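Side-chain contacts in putative Acetyltransferase (Pyrococcus horikoshii, PDB 3DDD), which binds coenzyme A and is probably a GNAT-family acyltransferase that transfers acyl groups other than amino-acyl groups: residues 30-35 with 67-72; 41-44 with 49-52; 123-128 with 280-285. One frame throughout, in Å; residues are numbered along the deposited sequence.

Contact 1 of 3, residues 30-35 with 67-72; sequences IEDMVS and LAFLKD
Leu67 and the selenomethionine Met33 make the closest approach between strand 65-70 and the first turns of helix 30-41. The isobutyl group of Leu67 points at the helix, and its CD2 methyl lies 3.6 Å from CG of Met33. The two side chains meet at about a right angle, so a branch end presses on the flank of the selenoether chain near its root. Met33 carries CG beside its own backbone N (chi1 -66°), which brings that methylene to the leucine, while the bend at chi3 leaves the CE methyl farther from Leu67 than the selenium. Both side chains also rest on Met77 of strand 73-82, and Met33 reaches Phe54 of helix 47-60, so the pair joins a buried, largely apolar layer.

Two residues on along the strand, Phe69 brings its ring up beside Asp32. With CG placed beside the backbone N (chi1 -76°), the end of the ring swings closer to the helix than its CB bond alone would suggest. OD2 of Asp32 stands near the ring plane at its edge, 4.1 Å from CE1, with the carboxylate tilted 66° from the ring. A carboxylate oxygen there would face the slightly positive ring hydrogens rather than the pi cloud, though the distance makes any attraction modest. Pro74 touches both residues.

No hydrogen bond joins the segments; the strand spends its backbone bonds on strands 21-24 and 73-82. The arrangement is helix-on-sheet packing within the GNAT fold, the first helix of the domain lying against its N-terminal antiparallel strands.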
loop_
_atom_site.group_PDB
_atom_site.type_symbol
_atom_site.label_atom_id
_atom_site.label_comp_id
_atom_site.label_asym_id
_atom_site.label_seq_id
_atom_site.Cartn_x
_atom_site.Cartn_y
_atom_site.Cartn_z
ATOM N N ILE A 30 0.899 13.083 13.140
ATOM C CA ILE A 30 0.533 13.044 11.711
ATOM C C ILE A 30 1.295 14.082 10.893
ATOM O O ILE A 30 1.784 13.779 9.807
ATOM C CB ILE A 30 -1.015 13.183 11.492
ATOM C CG1 ILE A 30 -1.720 11.883 11.878
ATOM C CG2 ILE A 30 -1.385 13.449 10.018
ATOM C CD1 ILE A 30 -1.683 10.841 10.786
ATOM N N GLU A 31 1.417 15.293 11.415
ATOM C CA GLU A 31 2.094 16.339 10.672
ATOM C C GLU A 31 3.564 15.959 10.433
ATOM O O GLU A 31 4.074 16.095 9.314
ATOM C CB GLU A 31 1.946 17.700 11.354
ATOM C CG GLU A 31 0.481 18.323 11.308
ATOM C CD GLU A 31 -0.160 18.414 9.889
ATOM O OE1 GLU A 31 0.560 18.440 8.862
ATOM O OE2 GLU A 31 -1.411 18.449 9.793
ATOM N N ASP A 32 4.230 15.457 11.469
ATOM C CA ASP A 32 5.609 15.009 11.313
ATOM C C ASP A 32 5.744 13.865 10.315
ATOM O O ASP A 32 6.676 13.840 9.515
ATOM C CB ASP A 32 6.216 14.612 12.673
ATOM C CG ASP A 32 6.406 15.802 13.592
ATOM O OD1 ASP A 32 6.249 16.955 13.117
ATOM O OD2 ASP A 32 6.749 15.589 14.772
HETATM N N MSE A 33 4.831 12.910 10.359
HETATM C CA MSE A 33 4.911 11.785 9.438
HETATM C C MSE A 33 4.818 12.334 8.022
HETATM O O MSE A 33 5.591 11.937 7.133
HETATM C CB MSE A 33 3.779 10.777 9.700
HETATM C CG MSE A 33 3.892 10.090 11.045
HETATM SE SE MSE A 33 2.268 9.248 11.684
HETATM C CE MSE A 33 1.909 8.027 10.232
ATOM N N VAL A 34 3.852 13.232 7.816
ATOM C CA VAL A 34 3.628 13.838 6.511
ATOM C C VAL A 34 4.856 14.587 6.007
ATOM O O VAL A 34 5.208 14.495 4.827
ATOM C CB VAL A 34 2.414 14.784 6.506
ATOM C CG1 VAL A 34 2.338 15.521 5.146
ATOM C CG2 VAL A 34 1.092 13.985 6.750
ATOM N N SER A 35 5.515 15.321 6.899
ATOM C CA SER A 35 6.739 16.060 6.558
ATOM C C SER A 35 7.895 15.130 6.173
ATOM O O SER A 35 8.600 15.372 5.191
ATOM C CB SER A 35 7.166 16.929 7.737
ATOM O OG SER A 35 6.221 17.980 7.916
ATOM N N LEU A 67 8.442 5.817 14.588
ATOM C CA LEU A 67 9.010 7.131 14.225
ATOM C C LEU A 67 10.366 7.288 14.882
ATOM O O LEU A 67 10.487 6.949 16.052
ATOM C CB LEU A 67 8.132 8.270 14.726
ATOM C CG LEU A 67 6.798 8.581 14.059
ATOM C CD1 LEU A 67 6.315 9.830 14.700
ATOM C CD2 LEU A 67 6.903 8.751 12.558
ATOM N N ALA A 68 11.359 7.789 14.130
ATOM C CA ALA A 68 12.740 8.002 14.614
ATOM C C ALA A 68 13.000 9.502 14.751
ATOM O O ALA A 68 12.728 10.282 13.844
ATOM C CB ALA A 68 13.753 7.382 13.669
ATOM N N PHE A 69 13.491 9.893 15.906
ATOM C CA PHE A 69 13.663 11.278 16.256
ATOM C C PHE A 69 15.121 11.474 16.636
ATOM O O PHE A 69 15.691 10.656 17.363
ATOM C CB PHE A 69 12.793 11.620 17.476
ATOM C CG PHE A 69 11.335 11.762 17.175
ATOM C CD1 PHE A 69 10.800 12.992 16.823
ATOM C CD2 PHE A 69 10.479 10.676 17.282
ATOM C CE1 PHE A 69 9.438 13.126 16.559
ATOM C CE2 PHE A 69 9.125 10.805 17.013
ATOM C CZ PHE A 69 8.605 12.027 16.659
ATOM N N LEU A 70 15.732 12.538 16.132
ATOM C CA LEU A 70 17.016 12.985 16.653
ATOM C C LEU A 70 16.758 14.298 17.357
ATOM O O LEU A 70 16.641 15.333 16.695
ATOM C CB LEU A 70 18.050 13.150 15.540
ATOM C CG LEU A 70 19.447 13.518 16.037
ATOM C CD1 LEU A 70 20.077 12.445 16.971
ATOM C CD2 LEU A 70 20.349 13.813 14.834
ATOM N N LYS A 71 16.603 14.233 18.685
ATOM C CA LYS A 71 16.352 15.408 19.531
ATOM C C LYS A 71 15.125 16.170 19.047
ATOM O O LYS A 71 15.238 17.317 18.592
ATOM C CB LYS A 71 17.548 16.374 19.541
ATOM C CG LYS A 71 18.660 16.058 20.537
ATOM C CD LYS A 71 19.868 16.973 20.326
ATOM C CE LYS A 71 20.523 16.773 18.934
ATOM N NZ LYS A 71 21.298 17.980 18.502
ATOM N N ASP A 72 13.968 15.531 19.117
ATOM C CA ASP A 72 12.700 16.193 18.788
ATOM C C ASP A 72 12.498 16.560 17.313
ATOM O O ASP A 72 11.397 16.950 16.930
ATOM C CB ASP A 72 12.482 17.434 19.673
ATOM C CG ASP A 72 12.687 17.143 21.169
ATOM O OD1 ASP A 72 12.745 15.947 21.560
ATOM O OD2 ASP A 72 12.807 18.126 21.948
#

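Contact 2 of 3, residues 41-44 with 49-52; sequences YNFP and SVKS. With COA (coenzyme A), chain B.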
loop_
_atom_site.group_PDB
_atom_site.type_symbol
_atom_site.label_atom_id
_atom_site.label_comp_id
_atom_site.label_asym_id
_atom_site.label_seq_id
_atom_site.Cartn_x
_atom_site.Cartn_y
_atom_site.Cartn_z
ATOM N N TYR A 41 10.093 11.353 -0.235
ATOM C CA TYR A 41 9.577 10.984 -1.560
ATOM C C TYR A 41 9.516 12.168 -2.552
ATOM O O TYR A 41 9.061 11.979 -3.666
ATOM C CB TYR A 41 8.178 10.326 -1.431
ATOM C CG TYR A 41 8.161 8.914 -0.832
ATOM C CD1 TYR A 41 8.221 8.723 0.542
ATOM C CD2 TYR A 41 8.070 7.776 -1.646
ATOM C CE1 TYR A 41 8.168 7.437 1.107
ATOM C CE2 TYR A 41 8.041 6.458 -1.091
ATOM C CZ TYR A 41 8.087 6.306 0.295
ATOM O OH TYR A 41 8.071 5.043 0.889
ATOM N N ASN A 42 9.998 13.354 -2.154
ATOM C CA ASN A 42 10.010 14.567 -2.981
ATOM C C ASN A 42 8.632 14.826 -3.560
ATOM O O ASN A 42 8.478 15.004 -4.766
ATOM C CB ASN A 42 11.024 14.469 -4.125
ATOM C CG ASN A 42 12.444 14.203 -3.652
ATOM O OD1 ASN A 42 13.114 15.088 -3.121
ATOM N ND2 ASN A 42 12.922 12.981 -3.880
ATOM N N PHE A 43 7.625 14.816 -2.704
ATOM C CA PHE A 43 6.261 14.806 -3.162
ATOM C C PHE A 43 5.850 16.243 -3.493
ATOM O O PHE A 43 5.850 17.120 -2.615
ATOM C CB PHE A 43 5.358 14.171 -2.096
ATOM C CG PHE A 43 3.893 14.172 -2.453
ATOM C CD1 PHE A 43 3.421 13.387 -3.485
ATOM C CD2 PHE A 43 2.998 14.962 -1.757
ATOM C CE1 PHE A 43 2.092 13.387 -3.812
ATOM C CE2 PHE A 43 1.674 14.957 -2.075
ATOM C CZ PHE A 43 1.215 14.158 -3.102
ATOM N N PRO A 44 5.507 16.502 -4.775
ATOM C CA PRO A 44 5.202 17.878 -5.166
ATOM C C PRO A 44 3.713 18.198 -5.017
ATOM O O PRO A 44 3.321 19.368 -5.109
ATOM C CB PRO A 44 5.649 17.920 -6.627
ATOM C CG PRO A 44 5.374 16.488 -7.124
ATOM C CD PRO A 44 5.381 15.579 -5.923
ATOM N N SER A 49 -3.414 15.609 0.903
ATOM C CA SER A 49 -3.452 14.310 0.270
ATOM C C SER A 49 -2.770 13.255 1.154
ATOM O O SER A 49 -3.328 12.181 1.421
ATOM C CB SER A 49 -2.744 14.433 -1.080
ATOM O OG SER A 49 -3.191 13.428 -1.934
ATOM N N VAL A 50 -1.547 13.567 1.590
ATOM C CA VAL A 50 -0.728 12.654 2.405
ATOM C C VAL A 50 -1.321 12.539 3.817
ATOM O O VAL A 50 -1.400 11.450 4.359
ATOM C CB VAL A 50 0.763 13.124 2.498
ATOM C CG1 VAL A 50 1.678 12.012 3.057
ATOM C CG2 VAL A 50 1.268 13.591 1.125
ATOM N N LYS A 51 -1.766 13.653 4.384
ATOM C CA LYS A 51 -2.343 13.669 5.726
ATOM C C LYS A 51 -3.546 12.715 5.842
ATOM O O LYS A 51 -3.648 11.922 6.773
ATOM C CB LYS A 51 -2.771 15.092 6.113
ATOM C CG LYS A 51 -3.461 15.131 7.469
ATOM C CD LYS A 51 -3.268 16.431 8.210
ATOM C CE LYS A 51 -4.543 17.228 8.304
ATOM N NZ LYS A 51 -5.388 16.721 9.409
ATOM N N SER A 52 -4.451 12.791 4.877
ATOM C CA SER A 52 -5.615 11.926 4.878
ATOM C C SER A 52 -5.243 10.465 4.683
ATOM O O SER A 52 -5.844 9.582 5.295
ATOM C CB SER A 52 -6.604 12.390 3.815
ATOM O OG SER A 52 -7.049 13.688 4.174
HETATM N N1A COA B . 20.145 4.177 -3.642
HETATM C C2A COA B . 20.334 2.819 -3.591
HETATM N N3A COA B . 20.255 2.165 -2.379
HETATM C C4A COA B . 19.994 2.896 -1.256
HETATM C C5A COA B . 19.783 4.257 -1.288
HETATM C C6A COA B . 19.870 4.897 -2.501
HETATM N N6A COA B . 19.998 6.205 -2.459
HETATM N N7A COA B . 19.540 4.722 -0.041
HETATM C C8A COA B . 19.566 3.652 0.780
HETATM N N9A COA B . 19.841 2.526 0.033
HETATM C C1B COA B . 19.820 1.117 0.462
HETATM C C2B COA B . 21.228 0.535 0.447
HETATM O O2B COA B . 21.242 -0.840 0.205
HETATM C C3B COA B . 21.663 0.781 1.865
HETATM O O3B COA B . 22.718 -0.054 2.203
HETATM P P3B COA B . 24.246 0.366 1.935
HETATM O O7A COA B . 25.147 -0.593 2.703
HETATM O O8A COA B . 24.437 1.752 2.480
HETATM O O9A COA B . 24.543 0.106 0.497
HETATM C C4B COA B . 20.379 0.444 2.580
HETATM O O4B COA B . 19.396 1.085 1.800
HETATM C C5B COA B . 20.308 0.882 4.027
HETATM O O5B COA B . 20.705 2.208 4.121
HETATM P P1A COA B . 20.073 3.107 5.275
HETATM O O1A COA B . 21.045 4.206 5.612
HETATM O O2A COA B . 19.706 2.318 6.503
HETATM O O3A COA B . 18.752 3.627 4.529
HETATM P P2A COA B . 18.125 5.083 4.782
HETATM O O4A COA B . 18.194 5.618 6.167
HETATM O O5A COA B . 18.715 6.055 3.774
HETATM O O6A COA B . 16.590 4.856 4.314
HETATM C CBP COA B . 14.986 4.522 2.417
HETATM C CCP COA B . 16.330 4.175 3.099
HETATM C CDP COA B . 13.921 4.627 3.509
HETATM C CEP COA B . 14.650 3.343 1.490
HETATM C CAP COA B . 15.009 5.704 1.425
HETATM O OAP COA B . 16.232 6.365 1.377
HETATM C C9P COA B . 13.882 6.712 1.489
HETATM O O9P COA B . 13.393 7.288 2.628
HETATM N N8P COA B . 13.311 7.090 0.368
HETATM C C7P COA B . 11.876 7.144 0.343
HETATM C C6P COA B . 11.303 6.747 -0.988
HETATM C C5P COA B . 11.940 5.517 -1.537
HETATM O O5P COA B . 12.421 5.637 -2.692
HETATM N N4P COA B . 11.973 4.394 -0.763
HETATM C C3P COA B . 10.941 3.862 0.159
HETATM C C2P COA B . 9.919 2.828 -0.402
HETATM S S1P COA B . 10.446 1.086 -0.660
#
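The turn between helices 30-41 and 47-60, the paired helices that follow the first strand of a GNAT domain, is closed by Phe43 packing on Val50. Helix 30-41 ends in a Schellman motif, in which Asn42 takes positive phi and the chain then leads Phe43 back toward the next helix. CG of Phe43 is anti to the backbone N (chi1 177°), a setting that extends the ring toward helix 47-60. There CG2 of Val50 sits 3.5 Å from CE2 and nearly as near CD2, meeting the ring obliquely. The two side chains run past each other in opposite directions. At the far end of the ring, CZ lies 4.5 Å from CB of Ser49, a looser touch. Val50 also leans on Val34 and Phe37 of helix 30-41.

Just before the turn, Tyr41 belongs to the coenzyme A pocket. C6P of the pantetheine arm lies over one face of its ring, 3.2 Å above the plane and displaced toward the rim, with CE2 at 3.3 Å. The hydroxyl is hydrogen-bonded to the carbonyl of Met92, which probably holds the far end of the ring in place beside the cofactor, and Phe37 stacks on the same tyrosine. Across the segments the chemistry is purely apolar, which implies that between these two segments the fit of side chains counts, not directed bonds.

Contact 3 of 3, residues 123-128 with 280-285; sequences RLDASS and YGILAY. With COA (coenzyme A), chain B.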
loop_
_atom_site.group_PDB
_atom_site.type_symbol
_atom_site.label_atom_id
_atom_site.label_comp_id
_atom_site.label_asym_id
_atom_site.label_seq_id
_atom_site.Cartn_x
_atom_site.Cartn_y
_atom_site.Cartn_z
ATOM N N ARG A 123 5.613 -9.192 3.747
ATOM C CA ARG A 123 5.801 -8.768 2.375
ATOM C C ARG A 123 5.814 -7.246 2.250
ATOM O O ARG A 123 5.432 -6.514 3.160
ATOM C CB ARG A 123 4.716 -9.375 1.486
ATOM C CG ARG A 123 4.769 -10.878 1.463
ATOM C CD ARG A 123 3.514 -11.483 0.964
ATOM N NE ARG A 123 3.419 -11.525 -0.493
ATOM C CZ ARG A 123 2.270 -11.534 -1.162
ATOM N NH1 ARG A 123 1.095 -11.438 -0.523
ATOM N NH2 ARG A 123 2.297 -11.578 -2.486
ATOM N N LEU A 124 6.268 -6.794 1.096
ATOM C CA LEU A 124 6.390 -5.375 0.809
ATOM C C LEU A 124 6.601 -5.150 -0.680
ATOM O O LEU A 124 6.940 -6.069 -1.412
ATOM C CB LEU A 124 7.559 -4.762 1.590
ATOM C CG LEU A 124 8.945 -5.391 1.405
ATOM C CD1 LEU A 124 9.633 -4.919 0.102
ATOM C CD2 LEU A 124 9.793 -5.092 2.594
ATOM N N ASP A 125 6.418 -3.904 -1.089
ATOM C CA ASP A 125 6.683 -3.434 -2.446
ATOM C C ASP A 125 7.822 -2.441 -2.441
ATOM O O ASP A 125 7.668 -1.301 -1.990
ATOM C CB ASP A 125 5.425 -2.829 -3.025
ATOM C CG ASP A 125 4.394 -3.883 -3.311
ATOM O OD1 ASP A 125 4.656 -4.688 -4.227
ATOM O OD2 ASP A 125 3.336 -3.916 -2.625
ATOM N N ALA A 126 8.963 -2.921 -2.934
ATOM C CA ALA A 126 10.262 -2.235 -2.891
ATOM C C ALA A 126 10.562 -1.295 -4.050
ATOM O O ALA A 126 10.618 -1.730 -5.204
ATOM C CB ALA A 126 11.405 -3.322 -2.870
ATOM N N SER A 127 10.876 -0.038 -3.730
ATOM C CA SER A 127 11.439 0.917 -4.688
ATOM C C SER A 127 12.914 0.616 -4.924
ATOM O O SER A 127 13.467 -0.287 -4.297
ATOM C CB SER A 127 11.285 2.337 -4.149
ATOM O OG SER A 127 12.175 2.577 -3.050
ATOM N N SER A 128 13.558 1.367 -5.820
ATOM C CA SER A 128 15.003 1.217 -6.071
ATOM C C SER A 128 15.869 1.563 -4.874
ATOM O O SER A 128 16.911 0.960 -4.700
ATOM C CB SER A 128 15.467 2.121 -7.210
ATOM O OG SER A 128 14.834 1.753 -8.396
ATOM N N TYR A 280 -6.133 -7.402 -10.429
ATOM C CA TYR A 280 -5.764 -6.476 -11.507
ATOM C C TYR A 280 -5.089 -5.223 -10.999
ATOM O O TYR A 280 -4.267 -4.677 -11.685
ATOM C CB TYR A 280 -6.989 -6.061 -12.332
ATOM C CG TYR A 280 -7.469 -7.132 -13.255
ATOM C CD1 TYR A 280 -8.229 -8.190 -12.780
ATOM C CD2 TYR A 280 -7.132 -7.119 -14.591
ATOM C CE1 TYR A 280 -8.652 -9.207 -13.616
ATOM C CE2 TYR A 280 -7.548 -8.149 -15.443
ATOM C CZ TYR A 280 -8.313 -9.177 -14.947
ATOM O OH TYR A 280 -8.741 -10.193 -15.778
ATOM N N GLY A 281 -5.458 -4.779 -9.804
ATOM C CA GLY A 281 -4.951 -3.553 -9.233
ATOM C C GLY A 281 -4.786 -3.749 -7.741
ATOM O O GLY A 281 -5.747 -4.076 -7.029
ATOM N N ILE A 282 -3.565 -3.563 -7.253
ATOM C CA ILE A 282 -3.321 -3.721 -5.836
ATOM C C ILE A 282 -3.958 -2.541 -5.107
ATOM O O ILE A 282 -4.224 -1.484 -5.694
ATOM C CB ILE A 282 -1.803 -3.920 -5.498
ATOM C CG1 ILE A 282 -0.995 -2.635 -5.608
ATOM C CG2 ILE A 282 -1.157 -5.010 -6.369
ATOM C CD1 ILE A 282 0.401 -2.786 -4.984
ATOM N N LEU A 283 -4.192 -2.712 -3.818
ATOM C CA LEU A 283 -4.756 -1.642 -3.003
ATOM C C LEU A 283 -3.806 -0.441 -2.943
ATOM O O LEU A 283 -4.182 0.649 -3.307
ATOM C CB LEU A 283 -5.119 -2.166 -1.597
ATOM C CG LEU A 283 -6.074 -1.235 -0.802
ATOM C CD1 LEU A 283 -6.954 -2.013 0.193
ATOM C CD2 LEU A 283 -5.289 -0.170 -0.078
ATOM N N ALA A 284 -2.575 -0.663 -2.487
ATOM C CA ALA A 284 -1.561 0.410 -2.334
ATOM C C ALA A 284 -0.247 -0.273 -2.151
ATOM O O ALA A 284 -0.215 -1.363 -1.630
ATOM C CB ALA A 284 -1.848 1.305 -1.122
ATOM N N TYR A 285 0.852 0.336 -2.580
ATOM C CA TYR A 285 2.182 -0.234 -2.297
ATOM C C TYR A 285 2.407 -0.423 -0.757
ATOM O O TYR A 285 3.032 -1.390 -0.322
ATOM C CB TYR A 285 3.271 0.647 -2.857
ATOM C CG TYR A 285 3.522 0.628 -4.352
ATOM C CD1 TYR A 285 3.589 -0.562 -5.073
ATOM C CD2 TYR A 285 3.750 1.817 -5.041
ATOM C CE1 TYR A 285 3.891 -0.575 -6.437
ATOM C CE2 TYR A 285 4.043 1.824 -6.431
ATOM C CZ TYR A 285 4.107 0.628 -7.121
ATOM O OH TYR A 285 4.406 0.626 -8.469
HETATM N N1A COA B . 20.145 4.177 -3.642
HETATM C C2A COA B . 20.334 2.819 -3.591
HETATM N N3A COA B . 20.255 2.165 -2.379
HETATM C C4A COA B . 19.994 2.896 -1.256
HETATM C C5A COA B . 19.783 4.257 -1.288
HETATM C C6A COA B . 19.870 4.897 -2.501
HETATM N N6A COA B . 19.998 6.205 -2.459
HETATM N N7A COA B . 19.540 4.722 -0.041
HETATM C C8A COA B . 19.566 3.652 0.780
HETATM N N9A COA B . 19.841 2.526 0.033
HETATM C C1B COA B . 19.820 1.117 0.462
HETATM C C2B COA B . 21.228 0.535 0.447
HETATM O O2B COA B . 21.242 -0.840 0.205
HETATM C C3B COA B . 21.663 0.781 1.865
HETATM O O3B COA B . 22.718 -0.054 2.203
HETATM P P3B COA B . 24.246 0.366 1.935
HETATM O O7A COA B . 25.147 -0.593 2.703
HETATM O O8A COA B . 24.437 1.752 2.480
HETATM O O9A COA B . 24.543 0.106 0.497
HETATM C C4B COA B . 20.379 0.444 2.580
HETATM O O4B COA B . 19.396 1.085 1.800
HETATM C C5B COA B . 20.308 0.882 4.027
HETATM O O5B COA B . 20.705 2.208 4.121
HETATM P P1A COA B . 20.073 3.107 5.275
HETATM O O1A COA B . 21.045 4.206 5.612
HETATM O O2A COA B . 19.706 2.318 6.503
HETATM O O3A COA B . 18.752 3.627 4.529
HETATM P P2A COA B . 18.125 5.083 4.782
HETATM O O4A COA B . 18.194 5.618 6.167
HETATM O O5A COA B . 18.715 6.055 3.774
HETATM O O6A COA B . 16.590 4.856 4.314
HETATM C CBP COA B . 14.986 4.522 2.417
HETATM C CCP COA B . 16.330 4.175 3.099
HETATM C CDP COA B . 13.921 4.627 3.509
HETATM C CEP COA B . 14.650 3.343 1.490
HETATM C CAP COA B . 15.009 5.704 1.425
HETATM O OAP COA B . 16.232 6.365 1.377
HETATM C C9P COA B . 13.882 6.712 1.489
HETATM O O9P COA B . 13.393 7.288 2.628
HETATM N N8P COA B . 13.311 7.090 0.368
HETATM C C7P COA B . 11.876 7.144 0.343
HETATM C C6P COA B . 11.303 6.747 -0.988
HETATM C C5P COA B . 11.940 5.517 -1.537
HETATM O O5P COA B . 12.421 5.637 -2.692
HETATM N N4P COA B . 11.973 4.394 -0.763
HETATM C C3P COA B . 10.941 3.862 0.159
HETATM C C2P COA B . 9.919 2.828 -0.402
HETATM S S1P COA B . 10.446 1.086 -0.660
HETATM O O HOH W 1 5.564 -1.986 0.671
#
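Asp125 and Tyr285 meet where strand 121-126 passes the C-terminal tail. CB of Asp125 lies 3.6 Å from CD1 of Tyr285, approaching the ring obliquely, and the side chains cross at about a right angle with carboxylate and ring planes 52° apart. CD1 of Ile282 makes a van der Waals touch, 3.9 Å from OD2 of Asp125. That same oxygen is 3.4 Å from the carbonyl O of Tyr285; both are acceptors, so no bond joins them. A water instead spans the backbones, accepting from Asp125 N at 2.7 Å; it can donate to Tyr285 O, 2.8 Å away.

The next shell fixes these groups. With CG beside the backbone N (chi1 -70°), the carboxylate of Asp125 reaches Thr145, which bonds OD1, and Arg265, which forms a salt bridge to OD2; Trp88 adds a weak bond to OD2. The positive charge of Arg265 probably eases the repulsion between OD2 and the carbonyl oxygen. The hydroxyl of Tyr285 bonds to the carbonyl of Thr145, so one residue of strand 140-149 steadies both sides. With an alanine in place of Asp125, Arg265 would probably lose its carboxylate mate and Thr145 OG1 its OD1 partner.

Farther along the strand, Ser127 OG gives a weak hydrogen bond to O5P of coenzyme A at 3.1 Å and accepts one from Gly130 N. Asp125 O lies 3.9 Å from the thiol sulfur S1P. The arrangement is that of a GNAT cofactor site, in which the pantetheine arm runs beside this strand, with the C-terminal tail packed on it through Asp125.

How the contacts relate
Contacts 1 and 2 are linked through helices 30-41 and 47-60, which pack on each other: contact 2 is nested within the loop that contact 1 closes, and Val34 and Ile30 of the first pack on Val50 and Lys51 of the second. Contact 1 is largely buried, its helix lying on strands; contact 2 is only partly buried, at a turn. Contact 3, nearest the centre of the chain, is partly buried, with Asp125 and Ile282 buried and Tyr285 partly exposed. None has a direct hydrogen bond between its segments; contact 3 adds a water bridge and a carboxylate paired with Arg265 nearby. Contacts 2 and 3 do not touch, yet both reach coenzyme A.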